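Local coordinates for protein nicotinamide riboside transporter PnuC (Neisseria mucosa ATCC 25996, PDB 4QTN) that probably carries nicotinamide riboside, a precursor of NAD, across the bacterial inner membrane, working as a homotrimer of helical membrane subunits, at residues T16-V21 against S221-I226; G28-V33 against L42-A47; I62-F67 against P97-G102. One frame throughout, in Å; residues are numbered along the deposited sequence.

Contact 1: residues T16-V21 against S221-I226; sequences THFEAV and SVYGYI
Tyr223 sends its ring across to Glu19 and Phe18 because CG stands opposite the backbone N (chi1 -169°), pointing the phenol away from helix 208-234. From the other helix, Glu19 starts off beside its own backbone N (chi1 -69°) and then runs out extended, carrying the carboxylate to the phenol. The two side chains cross at nearly a right angle, and OE1 lies at the edge of the Tyr223 ring, in its plane. The phenol faces the carboxylate as donor to OE1, but the modelled 2.3 Å between Tyr223 OH and Glu19 OE1 is unrealistically short, so the bond and the place of the hydroxyl are doubtful. Phe18 adds an apolar touch: its edge atom CE2 lies 4.2 Å from Tyr223 CE1 as the two side chains slide past each other in opposite directions.

Glu19 has a second task in its own turn. Its OE2 accepts from the backbone N of Thr16 at 2.7 Å, the donor lying above the carboxylate plane, while Thr16 OG1 takes the amide hydrogen of Glu19 N at 2.9 Å. Lys59 also forms a salt bridge with OE2, which would probably help keep this buried acid ionised. Threonine suits the N-cap through its short hydroxyl, glutamate through its reach back to the cap, and tyrosine through a long apolar stem ending in a polar group. His17 NE2 is hydrogen-bonded to the backbone O of Leu126 of a neighbouring subunit. These reciprocal bonds between Thr16 and Glu19 make a capping box at the start of a transmembrane helix, its acid facing Tyr223 of the last transmembrane helix.

Contact 2: residues G28-V33 against L42-A47; sequences GIQAVV and LASVAA
Gln30, Ser44 and Ala47 account for nearly all the surface buried here, and Gln30 has the largest share. Its chain leaves helix 17-34 toward the partner and bends at chi2 (42°), which turns the amide across the gap instead of letting it run straight out. The flat face of that amide then lies on the methyl of Ala47: CD is 3.3 Å from Ala47 CB, and the modelled OE1 and NE2 lie to either side of CD at 3.5 and 3.8 Å from the same Ala47 CB. This is van der Waals contact between a planar group and a methyl. Alanine suits the position because its side chain ends at CB and leaves the width of an amide between the helices.

Ser44, one turn earlier on helix 41-59, meets the other end of the patch. Its OG stands 3.9 Å from Gln30 OE1, too long for a hydrogen bond, and 4.1 Å from Val33 CG1. Serine is small enough to let the backbones come near at this level, where the CA atoms of Gln30 and Ser44 are 6.8 Å apart. Pro209 of helix 208-234 touches both Gln30 and Ser44, so a third helix borders the patch, while Val48 and Ile51 continue the bed for Gln30 along helix 41-59. Ile29, Val32 and Val33 also pack on a neighbouring subunit.

The local axes run at 175° and pass 10.0 Å apart, almost exactly antiparallel: an antiparallel helical hairpin, two successive transmembrane helices joined by a short connection, with small residues on one arm receiving a long polar side chain from the other.

Contact 3: residues I62-F67 against P97-G102; sequences ISNYLF and PVQFVG. With NNR (Nicotinamide riboside), chain I.
Tyr65 reaches from helix 64-80 along the flank of helix 85-107, meeting first Gln99 and then Gly102. Its CB lies 3.7 Å from the backbone O of Gln99. With CG beside its own backbone N (chi1 -73°), the ring turns along the neighbouring helix; CG and CD1 both lie by Gln99 O, CD1 at 3.3 Å from that Gln99 O. The side chain of Gln99 crosses at the ring's edge, with its CD near the ring plane and the amide tilted 49° from it. Farther out the partner changes: CE1 is 3.7 Å from Gly102 CA, CD2, CE2 and CZ lie over Gly102 C, with CZ 3.4 Å from Gly102 C, and the tip, OH, is 3.5 Å from Gly102 CA. Gly102 thus lies under one face of the ring, toward its rim. Glycine suits this place because the ring occupies the space beside its CA where a side chain would stand.

The opposite face is met by Asn64 ND2, 3.3 Å above the ring plane and again toward the rim, so the ring lies between an amide and a backbone. Trp106 packs against Tyr65 edge to face, and Met174 and Ile175 bring in helix 158-175.

Gln99 bends at chi2 (-49°), placing its amide between Tyr65 and the ribose of nicotinamide riboside. The amide's orientation is uncertain, but glutamine suits the place either way, carrying both a donor and an acceptor. Asn64 also lines the pocket, and Asn189 is hydrogen-bonded to the ligand. The chemistry is consistent with polar recognition of the ribose hydroxyls, the Tyr65 ring probably helping to position the Gln99 amide.

In the fold
Contacts 2 and 3 are buried, whereas contact 1 is only partly so and includes exposed residues. Contacts 1 and 2 share helix 17-34, using its start and a later part, and both lie against a second subunit. Contact 3 touches no other protein chain and has the ligand beside it. Along the sequence, contact 1 encloses the other two, which come in series: contact 2 ends on helix 41-59 and contact 3 begins on the next, 64-80. Their chemistry differs accordingly: a charged carboxylate at a helix start in contact 1, close packing of small residues around one amide in contact 2, and an aromatic ring with a ligand-facing amide in contact 3. Their centres lie about 20 Å apart.

Contact 1: residues T16-V21 against S221-I226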
# COMPACT_ATOMS: atom_id res chain seq x y z
N THR C 16 -1.18 -13.13 -19.69
CA THR C 16 -0.18 -13.85 -18.91
C THR C 16 -0.86 -14.66 -17.81
O THR C 16 -2.03 -14.40 -17.45
CB THR C 16 0.82 -12.91 -18.23
OG1 THR C 16 0.15 -12.11 -17.26
CG2 THR C 16 1.47 -12.03 -19.24
N HIS C 17 -0.12 -15.65 -17.29
CA HIS C 17 -0.57 -16.46 -16.16
C HIS C 17 -0.89 -15.57 -14.96
O HIS C 17 -1.97 -15.66 -14.36
CB HIS C 17 0.51 -17.48 -15.78
CG HIS C 17 0.14 -18.35 -14.63
ND1 HIS C 17 0.13 -17.90 -13.33
CD2 HIS C 17 -0.23 -19.66 -14.58
CE1 HIS C 17 -0.24 -18.89 -12.53
NE2 HIS C 17 -0.46 -19.96 -13.26
N PHE C 18 0.06 -14.68 -14.65
CA PHE C 18 -0.07 -13.76 -13.54
C PHE C 18 -1.33 -12.86 -13.68
O PHE C 18 -2.15 -12.78 -12.76
CB PHE C 18 1.19 -12.96 -13.44
CG PHE C 18 1.16 -11.92 -12.37
CD1 PHE C 18 1.44 -12.24 -11.07
CD2 PHE C 18 0.93 -10.60 -12.69
CE1 PHE C 18 1.47 -11.27 -10.08
CE2 PHE C 18 0.94 -9.62 -11.71
CZ PHE C 18 1.21 -9.96 -10.41
N GLU C 19 -1.51 -12.22 -14.83
CA GLU C 19 -2.73 -11.43 -15.06
C GLU C 19 -3.97 -12.29 -14.82
O GLU C 19 -4.95 -11.83 -14.24
CB GLU C 19 -2.76 -10.87 -16.47
CG GLU C 19 -1.74 -9.80 -16.76
CD GLU C 19 -1.32 -9.79 -18.22
OE1 GLU C 19 -0.48 -8.94 -18.60
OE2 GLU C 19 -1.81 -10.64 -18.99
N ALA C 20 -3.92 -13.54 -15.26
CA ALA C 20 -5.08 -14.41 -15.13
C ALA C 20 -5.40 -14.70 -13.66
O ALA C 20 -6.54 -14.52 -13.23
CB ALA C 20 -4.89 -15.71 -15.91
N VAL C 21 -4.38 -15.10 -12.90
CA VAL C 21 -4.51 -15.41 -11.48
C VAL C 21 -5.19 -14.30 -10.69
O VAL C 21 -6.12 -14.56 -9.90
CB VAL C 21 -3.13 -15.68 -10.86
CG1 VAL C 21 -3.23 -15.82 -9.35
CG2 VAL C 21 -2.53 -16.93 -11.46
N SER C 221 -4.12 -0.54 -10.70
CA SER C 221 -3.60 0.72 -11.20
C SER C 221 -2.07 0.80 -11.09
O SER C 221 -1.44 1.53 -11.85
CB SER C 221 -4.29 1.93 -10.55
OG SER C 221 -3.77 2.19 -9.25
N VAL C 222 -1.47 0.01 -10.19
CA VAL C 222 -0.01 -0.15 -10.22
C VAL C 222 0.38 -1.06 -11.36
O VAL C 222 1.32 -0.76 -12.09
CB VAL C 222 0.60 -0.64 -8.90
CG1 VAL C 222 1.95 -1.28 -9.17
CG2 VAL C 222 0.79 0.52 -7.95
N TYR C 223 -0.35 -2.15 -11.55
CA TYR C 223 -0.15 -2.99 -12.74
C TYR C 223 -0.24 -2.18 -14.04
O TYR C 223 0.63 -2.30 -14.91
CB TYR C 223 -1.13 -4.13 -12.81
CG TYR C 223 -0.76 -5.12 -13.87
CD1 TYR C 223 0.43 -5.84 -13.76
CD2 TYR C 223 -1.57 -5.31 -15.00
CE1 TYR C 223 0.81 -6.75 -14.73
CE2 TYR C 223 -1.20 -6.23 -15.99
CZ TYR C 223 0.00 -6.95 -15.83
OH TYR C 223 0.41 -7.86 -16.76
N GLY C 224 -1.31 -1.39 -14.17
CA GLY C 224 -1.52 -0.51 -15.34
C GLY C 224 -0.30 0.32 -15.68
O GLY C 224 0.22 0.26 -16.80
N TYR C 225 0.18 1.07 -14.71
CA TYR C 225 1.39 1.84 -14.90
C TYR C 225 2.53 0.96 -15.44
O TYR C 225 3.11 1.27 -16.50
CB TYR C 225 1.79 2.52 -13.62
CG TYR C 225 2.58 3.77 -13.82
CD1 TYR C 225 3.60 3.82 -14.73
CD2 TYR C 225 2.34 4.89 -13.04
CE1 TYR C 225 4.37 4.96 -14.88
CE2 TYR C 225 3.12 6.04 -13.17
CZ TYR C 225 4.13 6.06 -14.10
OH TYR C 225 4.91 7.20 -14.27
N ILE C 226 2.82 -0.15 -14.76
CA ILE C 226 3.84 -1.10 -15.26
C ILE C 226 3.60 -1.59 -16.71
O ILE C 226 4.48 -1.44 -17.57
CB ILE C 226 4.01 -2.31 -14.34
CG1 ILE C 226 4.84 -1.94 -13.14
CG2 ILE C 226 4.74 -3.41 -15.06
CD1 ILE C 226 4.31 -2.52 -11.85

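Contact 2: residues G28-V33 against L42-A47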
# COMPACT_ATOMS: atom_id res chain seq x y z
N GLY C 28 -13.39 -13.75 -7.76
CA GLY C 28 -13.66 -14.63 -6.62
C GLY C 28 -14.06 -13.91 -5.34
O GLY C 28 -15.12 -14.18 -4.78
N ILE C 29 -13.20 -13.00 -4.87
CA ILE C 29 -13.46 -12.23 -3.65
C ILE C 29 -14.77 -11.46 -3.79
O ILE C 29 -15.49 -11.22 -2.81
CB ILE C 29 -12.31 -11.23 -3.34
CG1 ILE C 29 -10.95 -11.95 -3.31
CG2 ILE C 29 -12.55 -10.50 -2.03
CD1 ILE C 29 -10.86 -13.06 -2.29
N GLN C 30 -15.06 -11.08 -5.03
CA GLN C 30 -16.27 -10.37 -5.34
C GLN C 30 -17.47 -11.32 -5.29
O GLN C 30 -18.52 -10.97 -4.74
CB GLN C 30 -16.14 -9.71 -6.72
CG GLN C 30 -16.84 -8.36 -6.85
CD GLN C 30 -16.64 -7.48 -5.63
OE1 GLN C 30 -17.60 -7.18 -4.92
NE2 GLN C 30 -15.39 -7.06 -5.39
N ALA C 31 -17.30 -12.53 -5.84
CA ALA C 31 -18.33 -13.58 -5.78
C ALA C 31 -18.59 -13.98 -4.36
O ALA C 31 -19.74 -14.07 -3.93
CB ALA C 31 -17.92 -14.80 -6.59
N VAL C 32 -17.51 -14.20 -3.61
CA VAL C 32 -17.62 -14.63 -2.23
C VAL C 32 -18.27 -13.56 -1.32
O VAL C 32 -19.07 -13.90 -0.45
CB VAL C 32 -16.26 -15.13 -1.67
CG1 VAL C 32 -16.31 -15.28 -0.16
CG2 VAL C 32 -15.89 -16.45 -2.33
N VAL C 33 -17.98 -12.27 -1.58
CA VAL C 33 -18.67 -11.18 -0.83
C VAL C 33 -20.19 -11.12 -1.07
O VAL C 33 -20.96 -10.77 -0.17
CB VAL C 33 -18.01 -9.80 -1.05
CG1 VAL C 33 -19.02 -8.77 -1.54
CG2 VAL C 33 -17.34 -9.32 0.23
N LEU C 42 -26.68 -5.16 -6.76
CA LEU C 42 -26.34 -4.07 -7.67
C LEU C 42 -24.87 -3.75 -7.60
O LEU C 42 -24.15 -3.88 -8.59
CB LEU C 42 -27.15 -2.81 -7.37
CG LEU C 42 -28.31 -2.41 -8.29
CD1 LEU C 42 -28.42 -0.90 -8.33
CD2 LEU C 42 -28.15 -2.97 -9.70
N ALA C 43 -24.43 -3.31 -6.42
CA ALA C 43 -23.04 -2.95 -6.19
C ALA C 43 -22.08 -4.11 -6.50
O ALA C 43 -20.94 -3.89 -6.92
CB ALA C 43 -22.84 -2.47 -4.76
N SER C 44 -22.56 -5.34 -6.35
CA SER C 44 -21.73 -6.48 -6.68
C SER C 44 -21.59 -6.71 -8.18
O SER C 44 -20.50 -7.05 -8.64
CB SER C 44 -22.16 -7.73 -5.94
OG SER C 44 -21.45 -7.82 -4.73
N VAL C 45 -22.66 -6.48 -8.94
CA VAL C 45 -22.54 -6.38 -10.41
C VAL C 45 -21.64 -5.19 -10.76
O VAL C 45 -20.78 -5.28 -11.63
CB VAL C 45 -23.92 -6.20 -11.11
CG1 VAL C 45 -23.73 -5.81 -12.55
CG2 VAL C 45 -24.71 -7.48 -11.04
N ALA C 46 -21.81 -4.08 -10.04
CA ALA C 46 -21.04 -2.87 -10.30
C ALA C 46 -19.55 -3.10 -10.07
O ALA C 46 -18.73 -2.44 -10.69
CB ALA C 46 -21.56 -1.70 -9.46
N ALA C 47 -19.20 -4.03 -9.19
CA ALA C 47 -17.79 -4.36 -8.99
C ALA C 47 -17.27 -5.28 -10.07
O ALA C 47 -16.36 -4.92 -10.79
CB ALA C 47 -17.58 -4.97 -7.63

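Contact 3: residues I62-F67 against P97-G102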
# COMPACT_ATOMS: atom_id res chain seq x y z
N ILE C 62 -9.67 -3.11 -26.04
CA ILE C 62 -10.71 -2.14 -26.46
C ILE C 62 -12.08 -2.42 -25.86
O ILE C 62 -12.91 -1.50 -25.72
CB ILE C 62 -10.85 -2.09 -27.99
CG1 ILE C 62 -11.86 -1.01 -28.37
CG2 ILE C 62 -11.26 -3.46 -28.54
CD1 ILE C 62 -11.38 -0.11 -29.47
N SER C 63 -12.32 -3.68 -25.52
CA SER C 63 -13.61 -4.12 -24.97
C SER C 63 -13.76 -3.74 -23.53
O SER C 63 -14.69 -4.19 -22.89
CB SER C 63 -13.75 -5.62 -25.08
OG SER C 63 -12.89 -6.27 -24.15
N ASN C 64 -12.83 -2.96 -23.01
CA ASN C 64 -13.00 -2.37 -21.69
C ASN C 64 -14.23 -1.49 -21.67
O ASN C 64 -14.95 -1.45 -20.68
CB ASN C 64 -11.75 -1.57 -21.27
CG ASN C 64 -11.85 -0.09 -21.60
OD1 ASN C 64 -12.42 0.70 -20.83
ND2 ASN C 64 -11.29 0.29 -22.75
N TYR C 65 -14.51 -0.83 -22.80
CA TYR C 65 -15.51 0.24 -22.84
C TYR C 65 -16.94 -0.23 -22.63
O TYR C 65 -17.74 0.46 -21.99
CB TYR C 65 -15.39 1.05 -24.12
CG TYR C 65 -14.19 1.96 -24.14
CD1 TYR C 65 -14.07 3.01 -23.25
CD2 TYR C 65 -13.17 1.76 -25.07
CE1 TYR C 65 -12.97 3.84 -23.27
CE2 TYR C 65 -12.07 2.59 -25.10
CZ TYR C 65 -11.97 3.63 -24.20
OH TYR C 65 -10.86 4.45 -24.23
N LEU C 66 -17.27 -1.40 -23.18
CA LEU C 66 -18.58 -1.98 -22.95
C LEU C 66 -18.81 -2.25 -21.46
O LEU C 66 -19.83 -1.84 -20.89
CB LEU C 66 -18.76 -3.25 -23.75
CG LEU C 66 -20.01 -4.05 -23.38
CD1 LEU C 66 -21.27 -3.18 -23.46
CD2 LEU C 66 -20.14 -5.29 -24.25
N PHE C 67 -17.86 -2.94 -20.83
CA PHE C 67 -17.88 -3.15 -19.38
C PHE C 67 -18.01 -1.84 -18.62
O PHE C 67 -18.84 -1.71 -17.73
CB PHE C 67 -16.63 -3.90 -18.91
CG PHE C 67 -16.57 -5.32 -19.37
CD1 PHE C 67 -17.36 -6.29 -18.77
CD2 PHE C 67 -15.74 -5.69 -20.42
CE1 PHE C 67 -17.32 -7.61 -19.20
CE2 PHE C 67 -15.69 -7.01 -20.86
CZ PHE C 67 -16.48 -7.97 -20.25
N PRO C 97 -20.92 9.28 -21.09
CA PRO C 97 -20.70 9.62 -22.50
C PRO C 97 -19.29 9.21 -22.97
O PRO C 97 -19.14 8.64 -24.05
CB PRO C 97 -20.88 11.15 -22.53
CG PRO C 97 -20.75 11.60 -21.12
CD PRO C 97 -21.20 10.45 -20.25
N VAL C 98 -18.28 9.45 -22.14
CA VAL C 98 -16.88 9.22 -22.51
C VAL C 98 -16.59 7.76 -22.91
O VAL C 98 -15.71 7.51 -23.73
CB VAL C 98 -15.91 9.70 -21.41
CG1 VAL C 98 -14.49 9.26 -21.69
CG2 VAL C 98 -15.96 11.21 -21.31
N GLN C 99 -17.36 6.81 -22.37
CA GLN C 99 -17.24 5.41 -22.78
C GLN C 99 -17.30 5.26 -24.30
O GLN C 99 -16.51 4.51 -24.89
CB GLN C 99 -18.33 4.55 -22.12
CG GLN C 99 -18.10 4.27 -20.64
CD GLN C 99 -16.68 3.78 -20.35
OE1 GLN C 99 -16.26 2.74 -20.84
NE2 GLN C 99 -15.95 4.54 -19.54
N PHE C 100 -18.23 5.98 -24.94
CA PHE C 100 -18.38 5.92 -26.41
C PHE C 100 -17.27 6.69 -27.08
O PHE C 100 -16.56 6.15 -27.93
CB PHE C 100 -19.74 6.44 -26.86
CG PHE C 100 -20.90 5.73 -26.24
CD1 PHE C 100 -21.41 4.57 -26.81
CD2 PHE C 100 -21.49 6.21 -25.07
CE1 PHE C 100 -22.49 3.90 -26.24
CE2 PHE C 100 -22.57 5.55 -24.49
CZ PHE C 100 -23.06 4.39 -25.07
N VAL C 101 -17.13 7.96 -26.69
CA VAL C 101 -16.00 8.80 -27.11
C VAL C 101 -14.68 8.03 -27.10
O VAL C 101 -13.95 8.00 -28.10
CB VAL C 101 -15.86 10.02 -26.18
CG1 VAL C 101 -15.01 11.08 -26.83
CG2 VAL C 101 -17.23 10.57 -25.83
N GLY C 102 -14.39 7.42 -25.95
CA GLY C 102 -13.26 6.52 -25.79
C GLY C 102 -13.21 5.40 -26.81
O GLY C 102 -12.17 5.19 -27.45
O2R NNR I . -12.78 3.52 -18.12
C2R NNR I . -12.71 3.57 -16.59
C3R NNR I . -14.11 3.85 -16.01
O3R NNR I . -14.83 4.56 -16.92
C4R NNR I . -13.87 4.71 -14.79
C5R NNR I . -13.78 3.85 -13.46
O5R NNR I . -13.19 4.68 -12.40
O4R NNR I . -12.74 5.32 -15.01
C1R NNR I . -11.95 4.53 -16.16
N1 NNR I . -10.67 4.02 -15.63
C2 NNR I . -10.43 3.96 -14.25
C6 NNR I . -9.69 3.60 -16.50
C5 NNR I . -8.46 3.10 -15.99
C4 NNR I . -8.23 3.06 -14.63
C3 NNR I . -9.20 3.46 -13.76
C7 NNR I . -8.93 3.36 -12.27
O7 NNR I . -9.51 4.05 -11.49
N7 NNR I . -7.97 2.40 -11.80